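Local atomic coordinates of putative TOXIN related protein (Parabacteroides distasonis ATCC 8503, PDB entry 3K0Y), a protein that is of unknown function but belongs to the NigD-like family, combining an OB-type N-terminal domain with a C-terminal beta sandwich. Residues A14-V19 with Y26-D31; N51-V56 with D117-I122; H82-K87 with R168-L173; M113-G118 with Y199-N204. All coordinates share one frame; numbering follows the deposited sequence. Where two conformers were deposited one is given.

Contact 1 of 4, residues A14-V19 with Y26-D31; sequences AVATVV and YYLRLD
Val18, Leu28 and Ala16 form the apolar centre of this antiparallel beta hairpin, in which strands 11-22 and 25-30 pair within the OB-type domain. The two prongs of Val18 divide the work: CG2 meets CD2 of Leu28 at 4.0 Å, while CG1 approaches CD2 of the Tyr26 ring obliquely. Leu28 CD2 also reaches the methyl of Ala16, and strands 52-62 and 74-88 add Val56 and Ile76 to this side. Four backbone hydrogen bonds join the hydrogen-bonded pairs Thr17-Arg29 and Val19-Tyr27; the bond from Val19 N to Tyr27 O is 2.8 Å long and nearly straight.

On the opposite face of the sheet lie Thr17, Val19, Tyr27 and Arg29. Tyr27 CG sits between the backbone N and the carbonyl carbon (chi1 71°), which folds the ring back over Val19. Val19 CB then stands over the ring centre in a CH-pi contact, 4.0 Å from the Tyr27 centroid. Beside this, Val19 CG2 presses close to Arg29 NH1, at 3.3 Å. The Arg29 chain is bent at chi3, and its NE forms a salt bridge with Asp117, which also accepts the Thr17 hydroxyl in a hydrogen bond. At the polar end Asp31 turns its OD2 to the indole N-H of Trp114. One water closes the strand pair there, donating to Val15 O and accepting from Asp31 N, 2.6 Å from each.

Contact 2 of 4, residues N51-V56 with D117-I122; sequences NQRALV and DGYLNI
Arg53 and Tyr119 have their CA atoms 9.0 Å apart, on strand segments that run in roughly the same direction (34°) with axes 10.3 Å apart at closest, too far for backbone pairing, so side chains bridge them. Arg53 does most of this. Its chain bends at chi2 and chi3, laying CD over one face of the Tyr119 ring as a CH-pi contact, 3.9 Å from the ring centroid and toward its rim. The guanidinium continues past CD1 almost parallel to the ring, with the planes 2° apart. NH1 donates to Asn121 OD1 at 2.9 Å, within the guanidinium plane but nearly side-on to the C=O (105° at the oxygen) and tilted from the amide plane. NE hydrogen-bonds Thr17 OG1 and NH2 forms a salt bridge with Asp31, so all three nitrogens of this buried group have partners and its rotation is fixed. Asp117 OD2 lies 4.3 Å from Arg53 NH2, a charge contact only; it instead hydrogen-bonds Thr17 OG1, while OD1 pairs with Arg29 and Lys207. At the far end a water links Tyr119 OH, 2.7 Å away, to Asn51 ND2. A buried arginine laid flat on an aromatic ring thus bridges the OB-type domain and the beta sandwich.

Contact 3 of 4, residues H82-K87 with R168-L173; sequences HNILTK and RVAFNL
Thr86 and Ala170 sit at the middle of a parallel strand pairing that carries the sheet from strand 74-88, which runs on from the OB-type domain, to strand 163-172 of the beta sandwich. This part is tight. Ala170 is held through both its backbone N and its backbone O: the N donates to Leu85 O at 2.9 Å, and the O accepts from Lys87 N at 3.0 Å. One step on, Asn172 N bonds to Lys87 O. Thr86 OG1, 4.0 Å from Ala170 CB, turns back to donate to Ile84 O, coming from above the carbonyl plane, and accepts the backbone N-H of Arg53. Buried Ile84 packs its CG2 on Val169 CA at 3.6 Å. On the opposite side of the sheet Val169 CG2 lies over one face of the Phe171 ring, offset toward the rim, and Lys87 CB rests near Phe171 CD1, while its amine leads away to hydrogen-bond Ile136 O and Asn137.

Toward Arg168 the pairing is looser, and no direct backbone bond joins Leu85 N to Arg168 O, 4.1 Å apart. Leu85 lies on the solvent side, its CD2 brushing Val169 CG2 at 4.1 Å. Arg168 leads away as an extended chain and hydrogen-bonds a nonaethylene glycol, probably from the crystallisation liquor. A water mediates the pairing here: it accepts from Leu85 N at 2.9 Å and donates to Arg168 O at 2.7 Å.

Contact 4 of 4, residues M113-G118 with Y199-N204; sequences MWIGDG and YKLKYN
Tyr199 and Tyr203 each present a ring edge to strand 113-116. Selenomethionine Met113 brings its CE methyl to the Tyr199 edge, in the ring plane and 3.8 Å from CD2. Its chain runs extended to selenium and then bends at chi3 (-56°), which swings the methyl toward the tyrosine. The Tyr199 ring also meets that of Tyr190, their planes about 35° apart, and its hydroxyl is hydrogen-bonded to Ile108 O. At the other end Ile115 CD1 lies near the plane of the Tyr203 ring at its edge, 3.8 Å from Tyr203 CD1, with Tyr203 CB slightly nearer; the two side chains cross at about a right angle. The same methyl is modelled 3.0 Å from Lys202 O, a separation short enough to be doubtful in detail.

Between the two rings stands Leu201. Its CD2 reaches the Trp114 backbone, 3.8 Å from CA, and touches Ile115 CG1 at 3.9 Å, while CD1 faces the Met113 selenium at 4.3 Å.

No hydrogen bond crosses here. The strand segments run nearly parallel with axes 7.6 Å apart, and the contact is apolar packing between the sheets of the C-terminal beta sandwich. Strand 195-203 is an outermost strand of its four-stranded sheet within this chain, beside strand 184-192, whose Val188 and Leu186 extend the packing; strand 113-116 pairs with strand 119-128, which contributes Leu120.

Contacts 2 and 3 lie closest together, with centres about 5 Å apart, and their segments alternate along the chain: Leu55 N bonds to His82 O, and Leu120 O to Phe171 N. Contact 1 is tied to contact 2, about 8 Å away between centres, chiefly through Asp117, by its salt bridge to Arg29 and a probable hydrogen bond to Thr17. Contact 4 shares Asp117 and Gly118 with contact 2 and stands about 17 Å from contact 1, centre to centre. No active site is assigned. The side chains of Val15, Arg168 and Trp114, from contacts 1, 3 and 4, all lie within about 3 to 4 Å of bound nonaethylene glycol, probably from the crystallisation liquor, though such molecules can mark pockets.

Contact 1 of 4, residues A14-V19 with Y26-D31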
loop_
_atom_site.group_PDB
_atom_site.type_symbol
_atom_site.label_atom_id
_atom_site.label_comp_id
_atom_site.label_asym_id
_atom_site.label_seq_id
_atom_site.Cartn_x
_atom_site.Cartn_y
_atom_site.Cartn_z
ATOM N N ALA A 14 5.363 12.782 -2.776
ATOM C CA ALA A 14 5.137 11.478 -3.399
ATOM C C ALA A 14 5.258 10.309 -2.397
ATOM O O ALA A 14 5.908 10.438 -1.345
ATOM C CB ALA A 14 6.120 11.293 -4.569
ATOM N N VAL A 15 4.620 9.182 -2.734
ATOM C CA VAL A 15 4.784 7.946 -2.011
ATOM C C VAL A 15 6.071 7.298 -2.570
ATOM O O VAL A 15 6.266 7.280 -3.796
ATOM C CB VAL A 15 3.506 7.047 -2.097
ATOM C CG1 VAL A 15 3.703 5.661 -1.403
ATOM C CG2 VAL A 15 2.310 7.770 -1.496
ATOM N N ALA A 16 6.972 6.874 -1.675
ATOM C CA ALA A 16 8.242 6.238 -2.028
ATOM C C ALA A 16 8.465 5.000 -1.187
ATOM O O ALA A 16 8.021 4.936 -0.030
ATOM C CB ALA A 16 9.415 7.182 -1.768
ATOM N N THR A 17 9.237 4.074 -1.730
ATOM C CA THR A 17 9.779 2.984 -0.947
ATOM C C THR A 17 11.158 3.343 -0.398
ATOM O O THR A 17 12.021 3.812 -1.114
ATOM C CB THR A 17 9.850 1.695 -1.743
ATOM O OG1 THR A 17 8.562 1.461 -2.345
ATOM C CG2 THR A 17 10.309 0.472 -0.803
ATOM N N VAL A 18 11.322 3.133 0.905
ATOM C CA VAL A 18 12.567 3.332 1.584
ATOM C C VAL A 18 13.460 2.115 1.343
ATOM O O VAL A 18 13.085 0.983 1.644
ATOM C CB VAL A 18 12.361 3.505 3.134
ATOM C CG1 VAL A 18 13.734 3.590 3.849
ATOM C CG2 VAL A 18 11.538 4.750 3.485
ATOM N N VAL A 19 14.650 2.326 0.829
ATOM C CA VAL A 19 15.567 1.193 0.692
ATOM C C VAL A 19 16.819 1.408 1.525
ATOM O O VAL A 19 17.654 2.210 1.150
ATOM C CB VAL A 19 15.947 0.930 -0.787
ATOM C CG1 VAL A 19 16.773 -0.341 -0.872
ATOM C CG2 VAL A 19 14.670 0.818 -1.661
ATOM N N TYR A 26 19.899 5.370 3.497
ATOM C CA TYR A 26 18.827 4.815 2.667
ATOM C C TYR A 26 18.659 5.632 1.411
ATOM O O TYR A 26 18.983 6.814 1.389
ATOM C CB TYR A 26 17.504 4.806 3.459
ATOM C CG TYR A 26 16.946 6.186 3.775
ATOM C CD1 TYR A 26 17.411 6.938 4.862
ATOM C CD2 TYR A 26 15.964 6.748 2.968
ATOM C CE1 TYR A 26 16.897 8.216 5.144
ATOM C CE2 TYR A 26 15.437 8.017 3.233
ATOM C CZ TYR A 26 15.902 8.739 4.322
ATOM O OH TYR A 26 15.360 9.980 4.549
ATOM N N TYR A 27 18.143 5.008 0.362
ATOM C CA TYR A 27 17.628 5.789 -0.772
ATOM C C TYR A 27 16.131 5.532 -0.946
ATOM O O TYR A 27 15.565 4.703 -0.262
ATOM C CB TYR A 27 18.436 5.560 -2.045
ATOM C CG TYR A 27 18.287 4.222 -2.703
ATOM C CD1 TYR A 27 17.301 4.000 -3.640
ATOM C CD2 TYR A 27 19.168 3.199 -2.430
ATOM C CE1 TYR A 27 17.182 2.801 -4.262
ATOM C CE2 TYR A 27 19.064 1.990 -3.054
ATOM C CZ TYR A 27 18.076 1.796 -3.967
ATOM O OH TYR A 27 17.959 0.585 -4.583
ATOM N N LEU A 28 15.494 6.292 -1.812
ATOM C CA LEU A 28 14.047 6.218 -2.001
ATOM C C LEU A 28 13.751 5.791 -3.405
ATOM O O LEU A 28 14.353 6.334 -4.343
ATOM C CB LEU A 28 13.408 7.577 -1.753
ATOM C CG LEU A 28 13.553 8.079 -0.325
ATOM C CD1 LEU A 28 13.306 9.561 -0.309
ATOM C CD2 LEU A 28 12.596 7.352 0.604
ATOM N N ARG A 29 12.822 4.847 -3.558
ATOM C CA ARG A 29 12.388 4.362 -4.880
ATOM C C ARG A 29 10.956 4.837 -5.194
ATOM O O ARG A 29 10.031 4.538 -4.463
ATOM C CB ARG A 29 12.488 2.828 -4.945
ATOM C CG ARG A 29 12.331 2.303 -6.381
ATOM C CD ARG A 29 12.825 0.898 -6.572
ATOM N NE ARG A 29 12.099 -0.021 -5.702
ATOM C CZ ARG A 29 12.632 -0.734 -4.708
ATOM N NH1 ARG A 29 13.920 -0.700 -4.461
ATOM N NH2 ARG A 29 11.856 -1.502 -3.966
ATOM N N LEU A 30 10.779 5.602 -6.260
ATOM C CA LEU A 30 9.476 6.151 -6.592
ATOM C C LEU A 30 8.676 5.112 -7.365
ATOM O O LEU A 30 9.260 4.131 -7.819
ATOM C CB LEU A 30 9.623 7.415 -7.423
ATOM C CG LEU A 30 10.295 8.619 -6.777
ATOM C CD1 LEU A 30 10.364 9.828 -7.814
ATOM C CD2 LEU A 30 9.563 9.005 -5.514
ATOM N N ASP A 31 7.359 5.308 -7.498
ATOM C CA ASP A 31 6.545 4.363 -8.272
ATOM C C ASP A 31 7.049 4.185 -9.735
ATOM O O ASP A 31 7.143 3.075 -10.222
ATOM C CB ASP A 31 5.073 4.765 -8.263
ATOM C CG ASP A 31 4.414 4.636 -6.878
ATOM O OD1 ASP A 31 4.897 3.915 -6.000
ATOM O OD2 ASP A 31 3.384 5.284 -6.661
HETATM O O HOH W 1 6.181 7.351 -6.405
#

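Contact 2 of 4, residues N51-V56 with D117-I122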
loop_
_atom_site.group_PDB
_atom_site.type_symbol
_atom_site.label_atom_id
_atom_site.label_comp_id
_atom_site.label_asym_id
_atom_site.label_seq_id
_atom_site.Cartn_x
_atom_site.Cartn_y
_atom_site.Cartn_z
ATOM N N ASN A 51 11.361 -2.622 3.106
ATOM C CA ASN A 51 9.963 -2.826 2.684
ATOM C C ASN A 51 8.921 -1.922 3.371
ATOM O O ASN A 51 7.874 -2.371 3.826
ATOM C CB ASN A 51 9.643 -4.305 2.852
ATOM C CG ASN A 51 10.706 -5.184 2.215
ATOM O OD1 ASN A 51 11.438 -5.886 2.911
ATOM N ND2 ASN A 51 10.843 -5.087 0.904
ATOM N N GLN A 52 9.250 -0.636 3.457
ATOM C CA GLN A 52 8.442 0.346 4.164
ATOM C C GLN A 52 8.194 1.453 3.166
ATOM O O GLN A 52 9.136 1.884 2.497
ATOM C CB GLN A 52 9.243 0.883 5.353
ATOM C CG GLN A 52 8.657 2.029 6.066
ATOM C CD GLN A 52 7.395 1.677 6.812
ATOM O OE1 GLN A 52 7.407 0.838 7.679
ATOM N NE2 GLN A 52 6.311 2.363 6.503
ATOM N N ARG A 53 6.953 1.896 3.037
ATOM C CA ARG A 53 6.676 3.069 2.187
ATOM C C ARG A 53 6.506 4.291 3.065
ATOM O O ARG A 53 6.225 4.163 4.269
ATOM C CB ARG A 53 5.429 2.846 1.360
ATOM C CG ARG A 53 5.468 1.593 0.530
ATOM C CD ARG A 53 4.825 1.835 -0.857
ATOM N NE ARG A 53 5.826 2.343 -1.783
ATOM C CZ ARG A 53 5.541 2.921 -2.951
ATOM N NH1 ARG A 53 4.278 3.098 -3.328
ATOM N NH2 ARG A 53 6.518 3.297 -3.729
ATOM N N ALA A 54 6.650 5.458 2.463
ATOM C CA ALA A 54 6.553 6.721 3.176
ATOM C C ALA A 54 6.019 7.797 2.238
ATOM O O ALA A 54 6.184 7.704 1.032
ATOM C CB ALA A 54 7.897 7.152 3.745
ATOM N N LEU A 55 5.320 8.756 2.811
ATOM C CA LEU A 55 4.990 9.989 2.138
ATOM C C LEU A 55 6.176 10.948 2.346
ATOM O O LEU A 55 6.523 11.291 3.488
ATOM C CB LEU A 55 3.686 10.559 2.723
ATOM C CG LEU A 55 3.041 11.716 1.955
ATOM C CD1 LEU A 55 2.606 11.295 0.550
ATOM C CD2 LEU A 55 1.848 12.264 2.800
ATOM N N VAL A 56 6.802 11.345 1.249
ATOM C CA VAL A 56 8.013 12.134 1.268
ATOM C C VAL A 56 7.837 13.509 0.608
ATOM O O VAL A 56 7.386 13.595 -0.522
ATOM C CB VAL A 56 9.171 11.401 0.556
ATOM C CG1 VAL A 56 10.444 12.212 0.666
ATOM C CG2 VAL A 56 9.379 9.957 1.152
ATOM N N ASP A 117 5.535 0.262 -7.426
ATOM C CA ASP A 117 6.713 -0.405 -6.909
ATOM C C ASP A 117 6.354 -1.748 -6.202
ATOM O O ASP A 117 6.901 -2.052 -5.173
ATOM C CB ASP A 117 7.489 0.544 -5.961
ATOM C CG ASP A 117 8.821 -0.053 -5.489
ATOM O OD1 ASP A 117 9.558 -0.564 -6.348
ATOM O OD2 ASP A 117 9.131 -0.056 -4.270
ATOM N N GLY A 118 5.446 -2.531 -6.782
ATOM C CA GLY A 118 5.063 -3.880 -6.253
ATOM C C GLY A 118 4.140 -3.833 -5.022
ATOM O O GLY A 118 3.846 -4.869 -4.384
ATOM N N TYR A 119 3.645 -2.638 -4.704
ATOM C CA TYR A 119 2.689 -2.481 -3.625
ATOM C C TYR A 119 1.357 -2.099 -4.173
ATOM O O TYR A 119 1.271 -1.419 -5.191
ATOM C CB TYR A 119 3.123 -1.381 -2.668
ATOM C CG TYR A 119 4.396 -1.696 -1.951
ATOM C CD1 TYR A 119 5.611 -1.425 -2.547
ATOM C CD2 TYR A 119 4.385 -2.259 -0.665
ATOM C CE1 TYR A 119 6.802 -1.701 -1.907
ATOM C CE2 TYR A 119 5.567 -2.558 -0.022
ATOM C CZ TYR A 119 6.762 -2.265 -0.650
ATOM O OH TYR A 119 7.910 -2.541 -0.038
ATOM N N LEU A 120 0.312 -2.506 -3.471
ATOM C CA LEU A 120 -0.986 -1.901 -3.631
ATOM C C LEU A 120 -1.069 -0.743 -2.626
ATOM O O LEU A 120 -1.020 -0.970 -1.429
ATOM C CB LEU A 120 -2.094 -2.911 -3.371
ATOM C CG LEU A 120 -3.519 -2.392 -3.485
ATOM C CD1 LEU A 120 -3.856 -2.088 -4.990
ATOM C CD2 LEU A 120 -4.583 -3.270 -2.853
ATOM N N ASN A 121 -1.304 0.450 -3.137
ATOM C CA ASN A 121 -1.373 1.664 -2.391
ATOM C C ASN A 121 -2.809 2.142 -2.307
ATOM O O ASN A 121 -3.518 2.137 -3.306
ATOM C CB ASN A 121 -0.533 2.721 -3.069
ATOM C CG ASN A 121 0.919 2.346 -3.146
ATOM O OD1 ASN A 121 1.653 2.522 -2.184
ATOM N ND2 ASN A 121 1.355 1.821 -4.297
ATOM N N ILE A 122 -3.227 2.532 -1.119
ATOM C CA ILE A 122 -4.545 2.967 -0.891
ATOM C C ILE A 122 -4.566 4.231 -0.063
ATOM O O ILE A 122 -3.819 4.351 0.891
ATOM C CB ILE A 122 -5.400 1.897 -0.177
ATOM C CG1 ILE A 122 -5.425 0.600 -0.958
ATOM C CG2 ILE A 122 -6.829 2.418 -0.031
ATOM C CD1 ILE A 122 -6.196 -0.570 -0.271
HETATM O O HOH W 2 10.191 -3.208 -1.274
#

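Contact 3 of 4, residues H82-K87 with R168-L173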
loop_
_atom_site.group_PDB
_atom_site.type_symbol
_atom_site.label_atom_id
_atom_site.label_comp_id
_atom_site.label_asym_id
_atom_site.label_seq_id
_atom_site.Cartn_x
_atom_site.Cartn_y
_atom_site.Cartn_z
ATOM N N HIS A 82 7.035 10.844 6.226
ATOM C CA HIS A 82 6.005 10.291 7.091
ATOM C C HIS A 82 5.706 8.863 6.654
ATOM O O HIS A 82 5.143 8.654 5.591
ATOM C CB HIS A 82 4.732 11.133 6.981
ATOM C CG HIS A 82 4.975 12.611 7.005
ATOM N ND1 HIS A 82 5.403 13.272 8.129
ATOM C CD2 HIS A 82 4.822 13.558 6.043
ATOM C CE1 HIS A 82 5.519 14.563 7.859
ATOM N NE2 HIS A 82 5.160 14.760 6.605
ATOM N N ASN A 83 6.088 7.883 7.466
ATOM C CA ASN A 83 5.829 6.500 7.113
ATOM C C ASN A 83 4.347 6.224 6.872
ATOM O O ASN A 83 3.469 6.783 7.523
ATOM C CB ASN A 83 6.346 5.583 8.198
ATOM C CG ASN A 83 7.859 5.517 8.220
ATOM O OD1 ASN A 83 8.526 6.103 7.354
ATOM N ND2 ASN A 83 8.413 4.810 9.207
ATOM N N ILE A 84 4.102 5.376 5.889
ATOM C CA ILE A 84 2.783 4.904 5.566
ATOM C C ILE A 84 2.741 3.470 6.126
ATOM O O ILE A 84 3.676 2.696 5.934
ATOM C CB ILE A 84 2.554 4.933 4.043
ATOM C CG1 ILE A 84 2.460 6.372 3.556
ATOM C CG2 ILE A 84 1.310 4.114 3.656
ATOM C CD1 ILE A 84 2.553 6.539 2.017
ATOM N N LEU A 85 1.676 3.124 6.832
ATOM C CA LEU A 85 1.513 1.746 7.284
ATOM C C LEU A 85 1.720 0.764 6.090
ATOM O O LEU A 85 0.989 0.820 5.102
ATOM C CB LEU A 85 0.125 1.543 7.898
ATOM C CG LEU A 85 -0.203 0.122 8.294
ATOM C CD1 LEU A 85 0.772 -0.342 9.553
ATOM C CD2 LEU A 85 -1.650 -0.045 8.659
ATOM N N THR A 86 2.721 -0.108 6.201
ATOM C CA THR A 86 3.110 -1.046 5.153
ATOM C C THR A 86 3.072 -2.482 5.669
ATOM O O THR A 86 3.760 -2.801 6.609
ATOM C CB THR A 86 4.502 -0.666 4.599
ATOM O OG1 THR A 86 4.431 0.714 4.146
ATOM C CG2 THR A 86 4.877 -1.588 3.414
ATOM N N LYS A 87 2.254 -3.334 5.050
ATOM C CA LYS A 87 2.002 -4.651 5.530
ATOM C C LYS A 87 2.054 -5.662 4.393
ATOM O O LYS A 87 1.892 -5.305 3.222
ATOM C CB LYS A 87 0.634 -4.702 6.183
ATOM C CG LYS A 87 0.558 -3.852 7.445
ATOM C CD LYS A 87 -0.879 -3.796 8.015
ATOM C CE LYS A 87 -1.210 -4.994 8.727
ATOM N NZ LYS A 87 -2.480 -4.848 9.433
ATOM N N ARG A 168 -3.723 6.222 4.901
ATOM C CA ARG A 168 -2.930 5.635 3.867
ATOM C C ARG A 168 -2.357 4.282 4.295
ATOM O O ARG A 168 -2.027 4.048 5.460
ATOM C CB ARG A 168 -1.809 6.559 3.487
ATOM C CG ARG A 168 -2.228 7.823 2.781
ATOM C CD ARG A 168 -0.989 8.622 2.467
ATOM N NE ARG A 168 -1.252 9.790 1.648
ATOM C CZ ARG A 168 -1.397 9.808 0.344
ATOM N NH1 ARG A 168 -1.312 8.720 -0.426
ATOM N NH2 ARG A 168 -1.623 10.970 -0.214
ATOM N N VAL A 169 -2.267 3.378 3.348
ATOM C CA VAL A 169 -1.667 2.075 3.568
ATOM C C VAL A 169 -1.007 1.605 2.263
ATOM O O VAL A 169 -1.402 2.003 1.144
ATOM C CB VAL A 169 -2.756 1.076 4.089
ATOM C CG1 VAL A 169 -3.879 0.848 2.991
ATOM C CG2 VAL A 169 -2.135 -0.228 4.550
ATOM N N ALA A 170 -0.039 0.715 2.393
ATOM C CA ALA A 170 0.600 0.026 1.281
ATOM C C ALA A 170 0.722 -1.438 1.633
ATOM O O ALA A 170 1.107 -1.764 2.766
ATOM C CB ALA A 170 1.985 0.616 1.032
ATOM N N PHE A 171 0.329 -2.305 0.690
ATOM C CA PHE A 171 0.429 -3.763 0.854
ATOM C C PHE A 171 1.441 -4.364 -0.139
ATOM O O PHE A 171 1.373 -4.137 -1.354
ATOM C CB PHE A 171 -0.944 -4.425 0.661
ATOM C CG PHE A 171 -1.972 -3.994 1.676
ATOM C CD1 PHE A 171 -1.944 -4.489 2.978
ATOM C CD2 PHE A 171 -3.010 -3.138 1.330
ATOM C CE1 PHE A 171 -2.901 -4.113 3.898
ATOM C CE2 PHE A 171 -3.995 -2.791 2.272
ATOM C CZ PHE A 171 -3.940 -3.247 3.527
ATOM N N ASN A 172 2.396 -5.115 0.391
ATOM C CA ASN A 172 3.423 -5.725 -0.418
ATOM C C ASN A 172 2.764 -6.865 -1.183
ATOM O O ASN A 172 2.181 -7.772 -0.586
ATOM C CB ASN A 172 4.563 -6.204 0.495
ATOM C CG ASN A 172 5.801 -6.617 -0.251
ATOM O OD1 ASN A 172 5.716 -7.190 -1.332
ATOM N ND2 ASN A 172 6.966 -6.427 0.368
ATOM N N LEU A 173 2.840 -6.818 -2.508
ATOM C CA LEU A 173 2.209 -7.856 -3.345
ATOM C C LEU A 173 3.136 -8.977 -3.753
ATOM O O LEU A 173 2.779 -9.809 -4.584
ATOM C CB LEU A 173 1.616 -7.241 -4.616
ATOM C CG LEU A 173 0.551 -6.188 -4.357
ATOM C CD1 LEU A 173 0.037 -5.561 -5.662
ATOM C CD2 LEU A 173 -0.573 -6.776 -3.563
HETATM O O HOH W 3 -0.303 5.130 7.305
#

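Contact 4 of 4, residues M113-G118 with Y199-N204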
loop_
_atom_site.group_PDB
_atom_site.type_symbol
_atom_site.label_atom_id
_atom_site.label_comp_id
_atom_site.label_asym_id
_atom_site.label_seq_id
_atom_site.Cartn_x
_atom_site.Cartn_y
_atom_site.Cartn_z
HETATM N N MSE A 113 -6.634 4.267 -5.390
HETATM C CA MSE A 113 -6.030 2.940 -5.251
HETATM C C MSE A 113 -5.112 2.708 -6.431
HETATM O O MSE A 113 -5.534 2.824 -7.546
HETATM C CB MSE A 113 -7.110 1.857 -5.259
HETATM C CG MSE A 113 -6.540 0.559 -4.810
HETATM SE SE MSE A 113 -7.745 -0.987 -4.718
HETATM C CE MSE A 113 -9.095 -0.373 -3.583
ATOM N N TRP A 114 -3.843 2.368 -6.207
ATOM C CA TRP A 114 -2.968 2.143 -7.348
ATOM C C TRP A 114 -1.838 1.193 -7.047
ATOM O O TRP A 114 -1.432 1.087 -5.903
ATOM C CB TRP A 114 -2.431 3.484 -7.871
ATOM C CG TRP A 114 -1.371 4.118 -7.038
ATOM C CD1 TRP A 114 -0.030 4.095 -7.272
ATOM C CD2 TRP A 114 -1.553 4.847 -5.823
ATOM N NE1 TRP A 114 0.626 4.777 -6.303
ATOM C CE2 TRP A 114 -0.277 5.234 -5.382
ATOM C CE3 TRP A 114 -2.670 5.240 -5.081
ATOM C CZ2 TRP A 114 -0.085 5.993 -4.243
ATOM C CZ3 TRP A 114 -2.462 6.015 -3.919
ATOM C CH2 TRP A 114 -1.185 6.373 -3.535
ATOM N N ILE A 115 -1.321 0.523 -8.083
ATOM C CA ILE A 115 -0.138 -0.306 -7.975
ATOM C C ILE A 115 1.101 0.533 -8.228
ATOM O O ILE A 115 1.149 1.287 -9.190
ATOM C CB ILE A 115 -0.156 -1.516 -8.946
ATOM C CG1 ILE A 115 -1.323 -2.453 -8.588
ATOM C CG2 ILE A 115 1.164 -2.326 -8.804
ATOM C CD1 ILE A 115 -1.498 -3.607 -9.596
ATOM N N GLY A 116 2.077 0.464 -7.326
ATOM C CA GLY A 116 3.316 1.212 -7.480
ATOM C C GLY A 116 4.425 0.497 -6.723
ATOM O O GLY A 116 4.253 0.137 -5.533
ATOM N N ASP A 117 5.535 0.262 -7.426
ATOM C CA ASP A 117 6.713 -0.405 -6.909
ATOM C C ASP A 117 6.354 -1.748 -6.202
ATOM O O ASP A 117 6.901 -2.052 -5.173
ATOM C CB ASP A 117 7.489 0.544 -5.961
ATOM C CG ASP A 117 8.821 -0.053 -5.489
ATOM O OD1 ASP A 117 9.558 -0.564 -6.348
ATOM O OD2 ASP A 117 9.131 -0.056 -4.270
ATOM N N GLY A 118 5.446 -2.531 -6.782
ATOM C CA GLY A 118 5.063 -3.880 -6.253
ATOM C C GLY A 118 4.140 -3.833 -5.022
ATOM O O GLY A 118 3.846 -4.869 -4.384
ATOM N N TYR A 199 -12.404 -2.792 -7.454
ATOM C CA TYR A 199 -11.602 -2.021 -8.354
ATOM C C TYR A 199 -10.688 -2.990 -9.057
ATOM O O TYR A 199 -10.240 -3.934 -8.462
ATOM C CB TYR A 199 -10.840 -0.917 -7.622
ATOM C CG TYR A 199 -11.700 0.312 -7.346
ATOM C CD1 TYR A 199 -12.729 0.767 -8.255
ATOM C CD2 TYR A 199 -11.533 1.001 -6.151
ATOM C CE1 TYR A 199 -13.518 1.923 -7.924
ATOM C CE2 TYR A 199 -12.324 2.072 -5.817
ATOM C CZ TYR A 199 -13.292 2.559 -6.699
ATOM O OH TYR A 199 -13.948 3.672 -6.224
ATOM N N LYS A 200 -10.472 -2.759 -10.350
ATOM C CA LYS A 200 -9.702 -3.651 -11.189
ATOM C C LYS A 200 -8.465 -2.968 -11.659
ATOM O O LYS A 200 -8.549 -1.961 -12.357
ATOM C CB LYS A 200 -10.483 -4.052 -12.410
ATOM C CG LYS A 200 -11.599 -4.967 -12.177
ATOM C CD LYS A 200 -11.969 -5.709 -13.484
ATOM C CE LYS A 200 -13.025 -6.796 -13.210
ATOM N NZ LYS A 200 -13.764 -7.128 -14.454
ATOM N N LEU A 201 -7.324 -3.527 -11.332
ATOM C CA LEU A 201 -6.067 -2.953 -11.734
ATOM C C LEU A 201 -5.280 -3.997 -12.531
ATOM O O LEU A 201 -5.507 -5.195 -12.435
ATOM C CB LEU A 201 -5.235 -2.504 -10.513
ATOM C CG LEU A 201 -5.906 -1.755 -9.359
ATOM C CD1 LEU A 201 -6.591 -2.743 -8.413
ATOM C CD2 LEU A 201 -4.894 -0.934 -8.495
ATOM N N LYS A 202 -4.325 -3.508 -13.296
ATOM C CA LYS A 202 -3.414 -4.354 -14.054
ATOM C C LYS A 202 -2.233 -4.594 -13.155
ATOM O O LYS A 202 -1.765 -3.661 -12.535
ATOM C CB LYS A 202 -2.956 -3.627 -15.329
ATOM C CG LYS A 202 -4.038 -3.373 -16.315
ATOM C CD LYS A 202 -4.465 -4.652 -16.940
ATOM C CE LYS A 202 -5.432 -4.460 -18.103
ATOM N NZ LYS A 202 -6.242 -5.704 -18.370
ATOM N N TYR A 203 -1.750 -5.832 -13.118
ATOM C CA TYR A 203 -0.615 -6.265 -12.280
ATOM C C TYR A 203 0.334 -7.230 -13.024
ATOM O O TYR A 203 -0.081 -8.261 -13.575
ATOM C CB TYR A 203 -1.125 -6.961 -11.023
ATOM C CG TYR A 203 0.003 -7.477 -10.161
ATOM C CD1 TYR A 203 0.847 -6.592 -9.475
ATOM C CD2 TYR A 203 0.251 -8.829 -10.047
ATOM C CE1 TYR A 203 1.909 -7.047 -8.698
ATOM C CE2 TYR A 203 1.317 -9.300 -9.279
ATOM C CZ TYR A 203 2.128 -8.398 -8.593
ATOM O OH TYR A 203 3.186 -8.858 -7.848
ATOM N N ASN A 204 1.614 -6.909 -12.985
ATOM C CA ASN A 204 2.651 -7.740 -13.577
ATOM C C ASN A 204 3.703 -7.918 -12.489
ATOM O O ASN A 204 4.108 -6.933 -11.908
ATOM C CB ASN A 204 3.237 -7.028 -14.807
ATOM C CG ASN A 204 4.240 -7.899 -15.597
ATOM O OD1 ASN A 204 5.116 -8.534 -15.022
ATOM N ND2 ASN A 204 4.108 -7.900 -16.917
#